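Local coordinates for flagellar hook-associated protein 2 (Helicobacter pylori, PDB 6IWY) that caps the distal end of the growing flagellar filament, promoting polymerization of flagellin monomers at the tip and preventing their leakage from the central channel, at residues 15-20 against 403-408; 39-44 against 122-127; 95-100 against 112-117; 185-190 against 209-214. One frame throughout, in Å; residues are numbered along the deposited sequence.

Contact 1 (15-20 against 403-408); sequences DALSAS and KPAIIS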
loop_
_atom_site.group_PDB
_atom_site.type_symbol
_atom_site.label_atom_id
_atom_site.label_comp_id
_atom_site.label_asym_id
_atom_site.label_seq_id
_atom_site.Cartn_x
_atom_site.Cartn_y
_atom_site.Cartn_z
ATOM N N ASP A 15 -10.835 -33.703 14.993
ATOM C CA ASP A 15 -9.832 -33.449 13.950
ATOM C C ASP A 15 -9.260 -32.017 13.984
ATOM O O ASP A 15 -8.615 -31.586 13.030
ATOM C CB ASP A 15 -10.437 -33.726 12.563
ATOM C CG ASP A 15 -11.262 -35.026 12.518
ATOM O OD1 ASP A 15 -10.873 -36.004 13.189
ATOM O OD2 ASP A 15 -12.297 -35.084 11.803
ATOM N N ALA A 16 -9.463 -31.294 15.081
ATOM C CA ALA A 16 -9.214 -29.859 15.106
ATOM C C ALA A 16 -7.753 -29.485 15.381
ATOM O O ALA A 16 -7.313 -28.375 15.025
ATOM C CB ALA A 16 -10.118 -29.205 16.139
ATOM N N LEU A 17 -7.015 -30.377 16.049
ATOM C CA LEU A 17 -5.607 -30.128 16.335
ATOM C C LEU A 17 -4.834 -31.403 16.640
ATOM O O LEU A 17 -5.414 -32.430 17.011
ATOM C CB LEU A 17 -5.471 -29.136 17.495
ATOM C CG LEU A 17 -6.025 -29.568 18.855
ATOM C CD1 LEU A 17 -4.984 -30.370 19.668
ATOM C CD2 LEU A 17 -6.476 -28.338 19.621
ATOM N N SER A 18 -3.514 -31.313 16.492
ATOM C CA SER A 18 -2.601 -32.419 16.812
ATOM C C SER A 18 -1.512 -31.981 17.807
ATOM O O SER A 18 -0.744 -31.078 17.520
ATOM C CB SER A 18 -1.955 -32.958 15.528
ATOM O OG SER A 18 -1.285 -31.922 14.823
ATOM N N ALA A 19 -1.446 -32.645 18.956
ATOM C CA ALA A 19 -0.502 -32.292 20.013
ATOM C C ALA A 19 0.636 -33.311 20.174
ATOM O O ALA A 19 0.431 -34.507 19.968
ATOM C CB ALA A 19 -1.251 -32.116 21.332
ATOM N N SER A 20 1.820 -32.823 20.559
ATOM C CA SER A 20 3.043 -33.643 20.680
ATOM C C SER A 20 3.286 -33.998 22.130
ATOM O O SER A 20 3.210 -33.130 22.989
ATOM C CB SER A 20 4.267 -32.889 20.146
ATOM N N LYS A 403 -18.283 -28.776 21.936
ATOM C CA LYS A 403 -17.724 -30.027 21.406
ATOM C C LYS A 403 -16.286 -29.742 20.957
ATOM O O LYS A 403 -15.987 -29.736 19.755
ATOM C CB LYS A 403 -18.573 -30.569 20.241
ATOM N N PRO A 404 -15.391 -29.493 21.925
ATOM C CA PRO A 404 -14.043 -29.021 21.651
ATOM C C PRO A 404 -13.014 -30.143 21.608
ATOM O O PRO A 404 -13.316 -31.275 21.957
ATOM C CB PRO A 404 -13.759 -28.134 22.861
ATOM C CG PRO A 404 -14.492 -28.855 24.021
ATOM C CD PRO A 404 -15.564 -29.739 23.371
ATOM N N ALA A 405 -11.800 -29.809 21.198
ATOM C CA ALA A 405 -10.695 -30.753 21.206
ATOM C C ALA A 405 -10.253 -31.023 22.640
ATOM O O ALA A 405 -10.045 -30.100 23.419
ATOM C CB ALA A 405 -9.535 -30.221 20.397
ATOM N N ILE A 406 -10.123 -32.302 22.971
ATOM C CA ILE A 406 -9.639 -32.721 24.270
ATOM C C ILE A 406 -8.355 -33.500 24.095
ATOM O O ILE A 406 -8.346 -34.599 23.575
ATOM C CB ILE A 406 -10.648 -33.616 25.015
ATOM C CG1 ILE A 406 -11.926 -32.846 25.347
ATOM C CG2 ILE A 406 -10.034 -34.145 26.309
ATOM C CD1 ILE A 406 -12.884 -33.639 26.243
ATOM N N ILE A 407 -7.270 -32.900 24.539
ATOM C CA ILE A 407 -6.013 -33.587 24.698
ATOM C C ILE A 407 -6.068 -34.291 26.051
ATOM O O ILE A 407 -6.378 -33.673 27.070
ATOM C CB ILE A 407 -4.863 -32.578 24.685
ATOM C CG1 ILE A 407 -4.855 -31.800 23.351
ATOM C CG2 ILE A 407 -3.527 -33.276 24.965
ATOM C CD1 ILE A 407 -4.398 -30.348 23.490
ATOM N N SER A 408 -5.784 -35.586 26.058
ATOM C CA SER A 408 -5.862 -36.385 27.283
ATOM C C SER A 408 -4.921 -37.586 27.234
ATOM O O SER A 408 -4.158 -37.752 26.285
ATOM C CB SER A 408 -7.302 -36.862 27.503
#
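Strands 17-19 and 405-407 run almost parallel, 7° apart, but their short axes stay 8.6 Å from each other and no hydrogen bond joins them; A16 and A405 are the CA pair nearest at one end, A19 and I407 at the other. L17 does most of the bridging. Its CG sits between the backbone N and the carbonyl carbon (chi1 63°), and from there the two methyls split between two partners: CD2 of L17 lies 3.7 Å from CB of A405, while CD1 of L17 reaches CD1 of I407 at 3.9 Å. L17 and I407 cross at about a right angle, a methyl of one meeting the outer end of the other. On I407 the CG1 branch stands beside the backbone N (chi1 -60°); CG1 of I407 lies 4.1 Å from CB of A19, and CD1 meets L17. At the other end the methyls of A16 and A405 approach to 4.4 Å. The small alanines thus flank the larger L17-I407 pair along the interface. Each strand bonds elsewhere: 17-19 pairs antiparallel with 393-395, and 405-407 with 30-36, so this is contact between two sheets through side chains. I393 and L395 also lean on L17, V32 touches L17 and I30 touches I407, which extends the apolar seam. The contact is van der Waals packing, buried around L17 and A405 and opening to solvent at A19; segments 15-20 and 403-408 share no hydrogen bond, although I406 N bonds to T13 OG1 just beside them.

Contact 2 (39-44 against 122-127); sequences QGDINE and DNRVYF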
loop_
_atom_site.group_PDB
_atom_site.type_symbol
_atom_site.label_atom_id
_atom_site.label_comp_id
_atom_site.label_asym_id
_atom_site.label_seq_id
_atom_site.Cartn_x
_atom_site.Cartn_y
_atom_site.Cartn_z
ATOM N N GLN A 39 -4.074 -17.366 9.338
ATOM C CA GLN A 39 -4.161 -17.312 7.873
ATOM C C GLN A 39 -3.133 -16.336 7.314
ATOM O O GLN A 39 -2.836 -15.332 7.930
ATOM C CB GLN A 39 -5.548 -16.798 7.458
ATOM C CG GLN A 39 -6.660 -17.865 7.258
ATOM C CD GLN A 39 -8.067 -17.253 7.291
ATOM O OE1 GLN A 39 -8.319 -16.198 6.698
ATOM N NE2 GLN A 39 -8.974 -17.889 8.034
ATOM N N GLY A 40 -2.589 -16.632 6.149
ATOM C CA GLY A 40 -1.869 -15.639 5.359
ATOM C C GLY A 40 -2.860 -14.865 4.483
ATOM O O GLY A 40 -4.046 -15.166 4.456
ATOM N N ASP A 41 -2.351 -13.882 3.751
ATOM C CA ASP A 41 -3.161 -13.017 2.908
ATOM C C ASP A 41 -3.199 -13.589 1.489
ATOM O O ASP A 41 -2.219 -14.150 1.025
ATOM C CB ASP A 41 -2.510 -11.624 2.888
ATOM C CG ASP A 41 -3.517 -10.483 2.834
ATOM O OD1 ASP A 41 -3.426 -9.695 1.858
ATOM O OD2 ASP A 41 -4.367 -10.350 3.761
ATOM N N ILE A 42 -4.310 -13.455 0.782
ATOM C CA ILE A 42 -4.344 -13.897 -0.606
ATOM C C ILE A 42 -5.012 -12.838 -1.431
ATOM O O ILE A 42 -6.153 -12.525 -1.188
ATOM C CB ILE A 42 -5.114 -15.236 -0.814
ATOM C CG1 ILE A 42 -4.430 -16.386 -0.068
ATOM C CG2 ILE A 42 -5.202 -15.590 -2.314
ATOM C CD1 ILE A 42 -5.283 -17.638 -0.027
ATOM N N ASN A 43 -4.298 -12.300 -2.411
ATOM C CA ASN A 43 -4.810 -11.206 -3.218
ATOM C C ASN A 43 -4.632 -11.483 -4.665
ATOM O O ASN A 43 -3.628 -12.109 -5.083
ATOM C CB ASN A 43 -4.024 -9.944 -2.946
ATOM C CG ASN A 43 -4.049 -9.556 -1.517
ATOM O OD1 ASN A 43 -5.061 -9.056 -1.028
ATOM N ND2 ASN A 43 -2.951 -9.786 -0.823
ATOM N N GLU A 44 -5.581 -11.005 -5.444
ATOM C CA GLU A 44 -5.403 -10.963 -6.871
ATOM C C GLU A 44 -4.883 -9.594 -7.171
ATOM O O GLU A 44 -5.360 -8.642 -6.604
ATOM C CB GLU A 44 -6.724 -11.147 -7.595
ATOM C CG GLU A 44 -7.280 -12.528 -7.513
ATOM C CD GLU A 44 -8.705 -12.555 -7.931
ATOM O OE1 GLU A 44 -9.223 -11.479 -8.298
ATOM O OE2 GLU A 44 -9.323 -13.637 -7.876
ATOM N N ASP A 122 -0.759 -9.155 11.322
ATOM C CA ASP A 122 0.304 -8.247 10.850
ATOM C C ASP A 122 0.713 -8.464 9.385
ATOM O O ASP A 122 1.557 -7.738 8.865
ATOM C CB ASP A 122 1.565 -8.391 11.719
ATOM C CG ASP A 122 1.393 -7.834 13.116
ATOM O OD1 ASP A 122 0.302 -7.281 13.420
ATOM O OD2 ASP A 122 2.362 -7.938 13.914
ATOM N N ASN A 123 0.144 -9.455 8.705
ATOM C CA ASN A 123 0.552 -9.707 7.318
ATOM C C ASN A 123 -0.485 -9.354 6.292
ATOM O O ASN A 123 -0.446 -9.853 5.188
ATOM C CB ASN A 123 1.030 -11.154 7.132
ATOM C CG ASN A 123 2.361 -11.400 7.804
ATOM O OD1 ASN A 123 3.416 -11.141 7.220
ATOM N ND2 ASN A 123 2.320 -11.875 9.047
ATOM N N ARG A 124 -1.401 -8.464 6.623
ATOM C CA ARG A 124 -2.339 -8.026 5.602
ATOM C C ARG A 124 -1.487 -7.250 4.620
ATOM O O ARG A 124 -0.469 -6.687 5.030
ATOM C CB ARG A 124 -3.468 -7.228 6.203
ATOM C CG ARG A 124 -4.350 -8.110 7.067
ATOM C CD ARG A 124 -5.494 -7.359 7.678
ATOM N NE ARG A 124 -6.511 -6.987 6.691
ATOM C CZ ARG A 124 -7.589 -6.244 6.958
ATOM N NH1 ARG A 124 -7.804 -5.786 8.192
ATOM N NH2 ARG A 124 -8.476 -5.972 5.980
ATOM N N VAL A 125 -1.814 -7.308 3.328
ATOM C CA VAL A 125 -1.110 -6.495 2.340
ATOM C C VAL A 125 -1.946 -5.266 1.958
ATOM O O VAL A 125 -3.044 -5.379 1.475
ATOM C CB VAL A 125 -0.773 -7.270 1.091
ATOM C CG1 VAL A 125 -0.161 -6.342 0.090
ATOM C CG2 VAL A 125 0.208 -8.395 1.368
ATOM N N TYR A 126 -1.418 -4.082 2.181
ATOM C CA TYR A 126 -2.152 -2.876 1.873
ATOM C C TYR A 126 -1.476 -2.289 0.680
ATOM O O TYR A 126 -0.333 -1.918 0.776
ATOM C CB TYR A 126 -2.134 -1.913 3.045
ATOM C CG TYR A 126 -2.951 -2.419 4.187
ATOM C CD1 TYR A 126 -2.362 -3.043 5.274
ATOM C CD2 TYR A 126 -4.317 -2.319 4.159
ATOM C CE1 TYR A 126 -3.140 -3.540 6.323
ATOM C CE2 TYR A 126 -5.092 -2.803 5.178
ATOM C CZ TYR A 126 -4.502 -3.414 6.258
ATOM O OH TYR A 126 -5.311 -3.886 7.265
ATOM N N PHE A 127 -2.168 -2.236 -0.453
ATOM C CA PHE A 127 -1.603 -1.680 -1.667
ATOM C C PHE A 127 -1.766 -0.185 -1.621
ATOM O O PHE A 127 -2.682 0.304 -1.005
ATOM C CB PHE A 127 -2.312 -2.261 -2.894
ATOM C CG PHE A 127 -2.085 -3.717 -3.054
ATOM C CD1 PHE A 127 -3.039 -4.627 -2.645
ATOM C CD2 PHE A 127 -0.890 -4.180 -3.566
ATOM C CE1 PHE A 127 -2.801 -5.977 -2.767
ATOM C CE2 PHE A 127 -0.634 -5.517 -3.681
ATOM C CZ PHE A 127 -1.582 -6.425 -3.275
#
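D41 turns its carboxylate toward the backbone of R124 and V125. OD1 of D41 accepts a weak hydrogen bond from V125 N at 3.2 Å, and OD2 of D41 lies 3.6 Å from CA of R124. The same OD1 takes a shorter bond, 2.7 Å, from ND2 of N43, met on the anti side, 24° out of the carboxylate plane. With its CG beside the backbone N (chi1 -57°), N43 also touches V125, ND2 of N43 lying 3.8 Å from CB, and its CG meets the F127 ring edge-on at CE1, 4.0 Å away, amide and ring planes 85° apart. V125 puts CG1 over one face of that ring, toward its rim. The second shell fixes the polar ends: OD2 of D41 is bonded by A365 N, OD1 of N43 by ND2 of N361, and ND2 of N43 also reaches V114 O. R124, whose NE stays 4.9 Å from OD2 of D41, instead forms a salt bridge with D212; the Y126 hydroxyl, bonded to D212 too, lies over the guanidinium toward its rim. The contact sits between two sheets: 42-49 is flanked by 110-116 and 359-361, whereas 126-127 pairs with 61-67, from which F65 and T67 press on V125.

Contact 3 (95-100 against 112-117); sequences GEVMGI and LMVNTK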
loop_
_atom_site.group_PDB
_atom_site.type_symbol
_atom_site.label_atom_id
_atom_site.label_comp_id
_atom_site.label_asym_id
_atom_site.label_seq_id
_atom_site.Cartn_x
_atom_site.Cartn_y
_atom_site.Cartn_z
ATOM N N GLY A 95 10.982 -13.353 -0.721
ATOM C CA GLY A 95 10.114 -14.483 -0.495
ATOM C C GLY A 95 9.089 -14.317 0.630
ATOM O O GLY A 95 8.390 -15.276 0.966
ATOM N N GLU A 96 8.960 -13.110 1.189
ATOM C CA GLU A 96 8.010 -12.873 2.276
ATOM C C GLU A 96 6.618 -12.654 1.712
ATOM O O GLU A 96 5.597 -12.960 2.359
ATOM C CB GLU A 96 8.451 -11.671 3.106
ATOM C CG GLU A 96 9.621 -11.986 4.049
ATOM C CD GLU A 96 9.174 -12.680 5.344
ATOM O OE1 GLU A 96 8.273 -12.147 6.040
ATOM O OE2 GLU A 96 9.738 -13.751 5.674
ATOM N N VAL A 97 6.593 -12.065 0.525
ATOM C CA VAL A 97 5.377 -11.934 -0.239
ATOM C C VAL A 97 5.648 -12.647 -1.522
ATOM O O VAL A 97 6.639 -12.378 -2.171
ATOM C CB VAL A 97 4.996 -10.477 -0.541
ATOM C CG1 VAL A 97 3.594 -10.426 -1.161
ATOM C CG2 VAL A 97 5.019 -9.667 0.721
ATOM N N MET A 98 4.774 -13.576 -1.870
ATOM C CA MET A 98 4.995 -14.439 -2.991
ATOM C C MET A 98 4.104 -13.940 -4.093
ATOM O O MET A 98 2.881 -13.805 -3.924
ATOM C CB MET A 98 4.671 -15.880 -2.615
ATOM C CG MET A 98 5.525 -16.444 -1.476
ATOM S SD MET A 98 5.037 -18.097 -0.885
ATOM C CE MET A 98 3.487 -17.722 -0.033
ATOM N N GLY A 99 4.741 -13.616 -5.212
ATOM C CA GLY A 99 4.048 -13.370 -6.484
ATOM C C GLY A 99 3.922 -14.660 -7.257
ATOM O O GLY A 99 4.896 -15.175 -7.765
ATOM N N ILE A 100 2.692 -15.145 -7.347
ATOM C CA ILE A 100 2.339 -16.469 -7.829
ATOM C C ILE A 100 1.266 -16.317 -8.896
ATOM O O ILE A 100 0.376 -15.465 -8.752
ATOM C CB ILE A 100 1.709 -17.283 -6.657
ATOM C CG1 ILE A 100 2.775 -17.680 -5.629
ATOM C CG2 ILE A 100 0.977 -18.506 -7.156
ATOM C CD1 ILE A 100 2.204 -18.237 -4.341
ATOM N N LEU A 112 -2.533 -12.811 -11.638
ATOM C CA LEU A 112 -1.401 -12.681 -10.753
ATOM C C LEU A 112 -1.944 -12.699 -9.341
ATOM O O LEU A 112 -2.906 -11.999 -9.030
ATOM C CB LEU A 112 -0.635 -11.393 -11.061
ATOM C CG LEU A 112 0.617 -11.033 -10.250
ATOM C CD1 LEU A 112 1.693 -12.058 -10.435
ATOM C CD2 LEU A 112 1.127 -9.639 -10.637
ATOM N N MET A 113 -1.358 -13.540 -8.495
ATOM C CA MET A 113 -1.725 -13.565 -7.081
ATOM C C MET A 113 -0.538 -13.059 -6.320
ATOM O O MET A 113 0.585 -13.245 -6.749
ATOM C CB MET A 113 -2.037 -14.982 -6.608
ATOM C CG MET A 113 -3.065 -15.709 -7.447
ATOM S SD MET A 113 -4.682 -14.959 -7.309
ATOM C CE MET A 113 -5.141 -15.293 -5.611
ATOM N N VAL A 114 -0.813 -12.406 -5.193
ATOM C CA VAL A 114 0.193 -11.875 -4.277
ATOM C C VAL A 114 -0.232 -12.394 -2.927
ATOM O O VAL A 114 -1.230 -11.936 -2.375
ATOM C CB VAL A 114 0.161 -10.340 -4.243
ATOM C CG1 VAL A 114 1.218 -9.814 -3.291
ATOM C CG2 VAL A 114 0.362 -9.801 -5.639
ATOM N N ASN A 115 0.488 -13.397 -2.437
ATOM C CA ASN A 115 0.132 -14.083 -1.203
ATOM C C ASN A 115 1.268 -14.008 -0.194
ATOM O O ASN A 115 2.433 -14.170 -0.592
ATOM C CB ASN A 115 -0.155 -15.561 -1.505
ATOM C CG ASN A 115 -1.287 -15.760 -2.528
ATOM O OD1 ASN A 115 -1.972 -14.803 -2.920
ATOM N ND2 ASN A 115 -1.484 -17.005 -2.956
ATOM N N THR A 116 0.951 -13.832 1.096
ATOM C CA THR A 116 1.995 -13.821 2.128
ATOM C C THR A 116 2.564 -15.186 2.482
ATOM O O THR A 116 1.910 -16.199 2.402
ATOM C CB THR A 116 1.539 -13.161 3.431
ATOM O OG1 THR A 116 0.438 -13.873 4.006
ATOM C CG2 THR A 116 1.162 -11.702 3.185
ATOM N N LYS A 117 3.825 -15.200 2.881
ATOM C CA LYS A 117 4.485 -16.409 3.363
ATOM C C LYS A 117 4.027 -16.780 4.766
ATOM O O LYS A 117 4.056 -17.949 5.150
ATOM C CB LYS A 117 5.996 -16.215 3.371
ATOM C CG LYS A 117 6.784 -17.494 3.605
ATOM C CD LYS A 117 8.261 -17.181 3.804
ATOM C CE LYS A 117 8.995 -18.343 4.451
ATOM N NZ LYS A 117 10.382 -18.449 3.924
#
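K117 lies along the backbone of G95 and E96 where a beta hairpin ends. Its CB is 3.4 Å from E96 O, close to the bond that K117 N donates to that same oxygen at 2.9 Å from above the carbonyl plane. CG, anti to the backbone N (chi1 -169°), passes G95 O at 3.8 Å; CD of K117 comes to 3.4 Å from G95 O and also meets OE2 of E96. Beyond this the chain leads away: NZ of K117 stays 5.1 Å from OE2 of E96, so any attraction between the charges is probably weak. Further in, the strands are joined by two hydrogen-bonded pairs, M98 with N115 and I100 with M113, alternating with the non-hydrogen-bonded pairs V97-T116 and G99-V114. The M98 side chain bends at its end (chi3 -71°) to lay CE 3.3 Å from T116 O. V97 and V114 touch through CG1 on the other face of the sheet, the one that T116 also occupies. Strand 97-103 is outermost within this chain, and 110-116 pairs on its other edge with 42-49. Helix 82-92 packs on the V97-V114 face, with I89 on V114 and V85 on L112, while F65 of strand 61-67 touches V97.

Contact 4 (185-190 against 209-214); sequences AIQKAM and ISIDTL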
loop_
_atom_site.group_PDB
_atom_site.type_symbol
_atom_site.label_atom_id
_atom_site.label_comp_id
_atom_site.label_asym_id
_atom_site.label_seq_id
_atom_site.Cartn_x
_atom_site.Cartn_y
_atom_site.Cartn_z
ATOM N N ALA A 185 -15.020 3.507 17.462
ATOM C CA ALA A 185 -15.779 4.757 17.361
ATOM C C ALA A 185 -15.162 5.698 16.341
ATOM O O ALA A 185 -15.852 6.242 15.487
ATOM C CB ALA A 185 -15.866 5.430 18.696
ATOM N N ILE A 186 -13.853 5.868 16.413
ATOM C CA ILE A 186 -13.153 6.720 15.460
ATOM C C ILE A 186 -13.345 6.192 14.055
ATOM O O ILE A 186 -13.717 6.953 13.133
ATOM C CB ILE A 186 -11.693 6.768 15.756
ATOM C CG1 ILE A 186 -11.456 7.534 17.046
ATOM C CG2 ILE A 186 -10.963 7.420 14.617
ATOM C CD1 ILE A 186 -10.161 7.199 17.697
ATOM N N GLN A 187 -13.101 4.891 13.895
ATOM C CA GLN A 187 -13.344 4.219 12.629
ATOM C C GLN A 187 -14.734 4.541 12.062
ATOM O O GLN A 187 -14.865 4.877 10.894
ATOM C CB GLN A 187 -13.202 2.722 12.794
ATOM C CG GLN A 187 -13.401 1.929 11.517
ATOM C CD GLN A 187 -13.345 0.425 11.773
ATOM O OE1 GLN A 187 -14.053 -0.093 12.646
ATOM N NE2 GLN A 187 -12.498 -0.275 11.030
ATOM N N LYS A 188 -15.757 4.441 12.904
ATOM C CA LYS A 188 -17.124 4.736 12.490
ATOM C C LYS A 188 -17.189 6.190 12.067
ATOM O O LYS A 188 -17.715 6.521 10.998
ATOM C CB LYS A 188 -18.141 4.477 13.619
ATOM N N ALA A 189 -16.653 7.068 12.906
ATOM C CA ALA A 189 -16.765 8.490 12.629
ATOM C C ALA A 189 -16.186 8.745 11.252
ATOM O O ALA A 189 -16.839 9.382 10.447
ATOM C CB ALA A 189 -16.079 9.332 13.683
ATOM N N MET A 190 -14.982 8.217 10.987
ATOM C CA MET A 190 -14.250 8.464 9.717
ATOM C C MET A 190 -14.967 7.850 8.532
ATOM O O MET A 190 -15.073 8.438 7.446
ATOM C CB MET A 190 -12.842 7.858 9.775
ATOM C CG MET A 190 -11.906 8.530 10.772
ATOM S SD MET A 190 -10.201 7.919 10.727
ATOM C CE MET A 190 -9.430 9.001 11.945
ATOM N N ILE A 209 -10.941 3.256 -0.750
ATOM C CA ILE A 209 -10.578 3.800 0.546
ATOM C C ILE A 209 -11.190 2.956 1.632
ATOM O O ILE A 209 -12.403 2.717 1.637
ATOM C CB ILE A 209 -11.015 5.256 0.743
ATOM C CG1 ILE A 209 -10.294 6.151 -0.248
ATOM C CG2 ILE A 209 -10.607 5.718 2.089
ATOM C CD1 ILE A 209 -10.631 7.656 -0.066
ATOM N N SER A 210 -10.354 2.522 2.560
ATOM C CA SER A 210 -10.852 1.857 3.736
ATOM C C SER A 210 -10.065 2.267 4.963
ATOM O O SER A 210 -8.935 2.757 4.871
ATOM C CB SER A 210 -10.783 0.346 3.547
ATOM O OG SER A 210 -9.467 -0.017 3.215
ATOM N N ILE A 211 -10.694 2.043 6.109
ATOM C CA ILE A 211 -10.122 2.277 7.412
ATOM C C ILE A 211 -10.348 1.022 8.251
ATOM O O ILE A 211 -11.439 0.793 8.744
ATOM C CB ILE A 211 -10.826 3.452 8.070
ATOM C CG1 ILE A 211 -10.558 4.736 7.288
ATOM C CG2 ILE A 211 -10.336 3.654 9.478
ATOM C CD1 ILE A 211 -11.764 5.509 7.038
ATOM N N ASP A 212 -9.311 0.216 8.400
ATOM C CA ASP A 212 -9.358 -1.020 9.182
ATOM C C ASP A 212 -8.817 -0.817 10.601
ATOM O O ASP A 212 -8.006 0.066 10.844
ATOM C CB ASP A 212 -8.484 -2.111 8.528
ATOM C CG ASP A 212 -9.016 -2.605 7.183
ATOM O OD1 ASP A 212 -10.209 -2.425 6.890
ATOM O OD2 ASP A 212 -8.210 -3.191 6.415
ATOM N N THR A 213 -9.256 -1.670 11.522
ATOM C CA THR A 213 -8.617 -1.783 12.823
ATOM C C THR A 213 -7.642 -2.961 12.816
ATOM O O THR A 213 -7.837 -3.955 12.120
ATOM C CB THR A 213 -9.625 -1.983 13.949
ATOM O OG1 THR A 213 -10.054 -3.346 13.967
ATOM C CG2 THR A 213 -10.829 -1.070 13.753
ATOM N N LEU A 214 -6.608 -2.841 13.635
ATOM C CA LEU A 214 -5.497 -3.775 13.619
ATOM C C LEU A 214 -4.842 -3.843 15.009
ATOM O O LEU A 214 -5.222 -3.100 15.909
ATOM C CB LEU A 214 -4.562 -3.346 12.486
ATOM C CG LEU A 214 -3.046 -3.243 12.573
ATOM C CD1 LEU A 214 -2.280 -4.593 12.462
ATOM C CD2 LEU A 214 -2.678 -2.307 11.423
#
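NE2 of Q187 donates to the carbonyl oxygen of I211 at 2.7 Å, with an N-H...O angle of 159°. It tethers helix 179-196 to the edge of an antiparallel sheet: helix segment and strand 209-214 run in opposite senses, 176° apart, with 8.9 Å between their axes. The strand is outermost in its sheet within this chain, and S210 and D212 spend their backbone bonds on N223 and I221 of strand 219-224; the I211 carbonyl, between them in the edge strand, is taken by the helix. Q187 gets there by full extension, CG anti to the backbone N (chi1 -178°) and the chain straight beyond. The I211 oxygen lies in the plane of the Q187 amide, although the donor is tilted from the plane of the I211 carbonyl. T213 crosses the end of this side chain at about a right angle and lays CG2 3.5 Å from CD of Q187. One turn on, M190 meets the strand through its stem while its thioether tail leads off toward I169 and L240. I211 packs against the helix, with I222 and L194 beside it. Its two branches serve different helix residues: CG2 of I211 lies 4.1 Å from CG of Q187, and CD1 of I211 lies 3.8 Å from CB of M190.

Contact 1 closes a loop holding nearly the whole modelled chain, and the other three lie inside it. Contact 3 is in turn nested within contact 2, and contact 4 follows both. Contacts 2 and 3 have centres 9 Å apart and share a sheet, strands 42-49 and 110-116 being neighbours in it. Contact 4 sits in a different sheet-and-helix layer, its centre 18 Å from that of contact 2, and the two meet at the R124-D212 salt bridge. Contact 1 stands off by 29 to 37 Å between centres, where the ends of this central fragment of the cap protein come together. The fragment is a string of sheet units whose chain leaves and returns at contact 1.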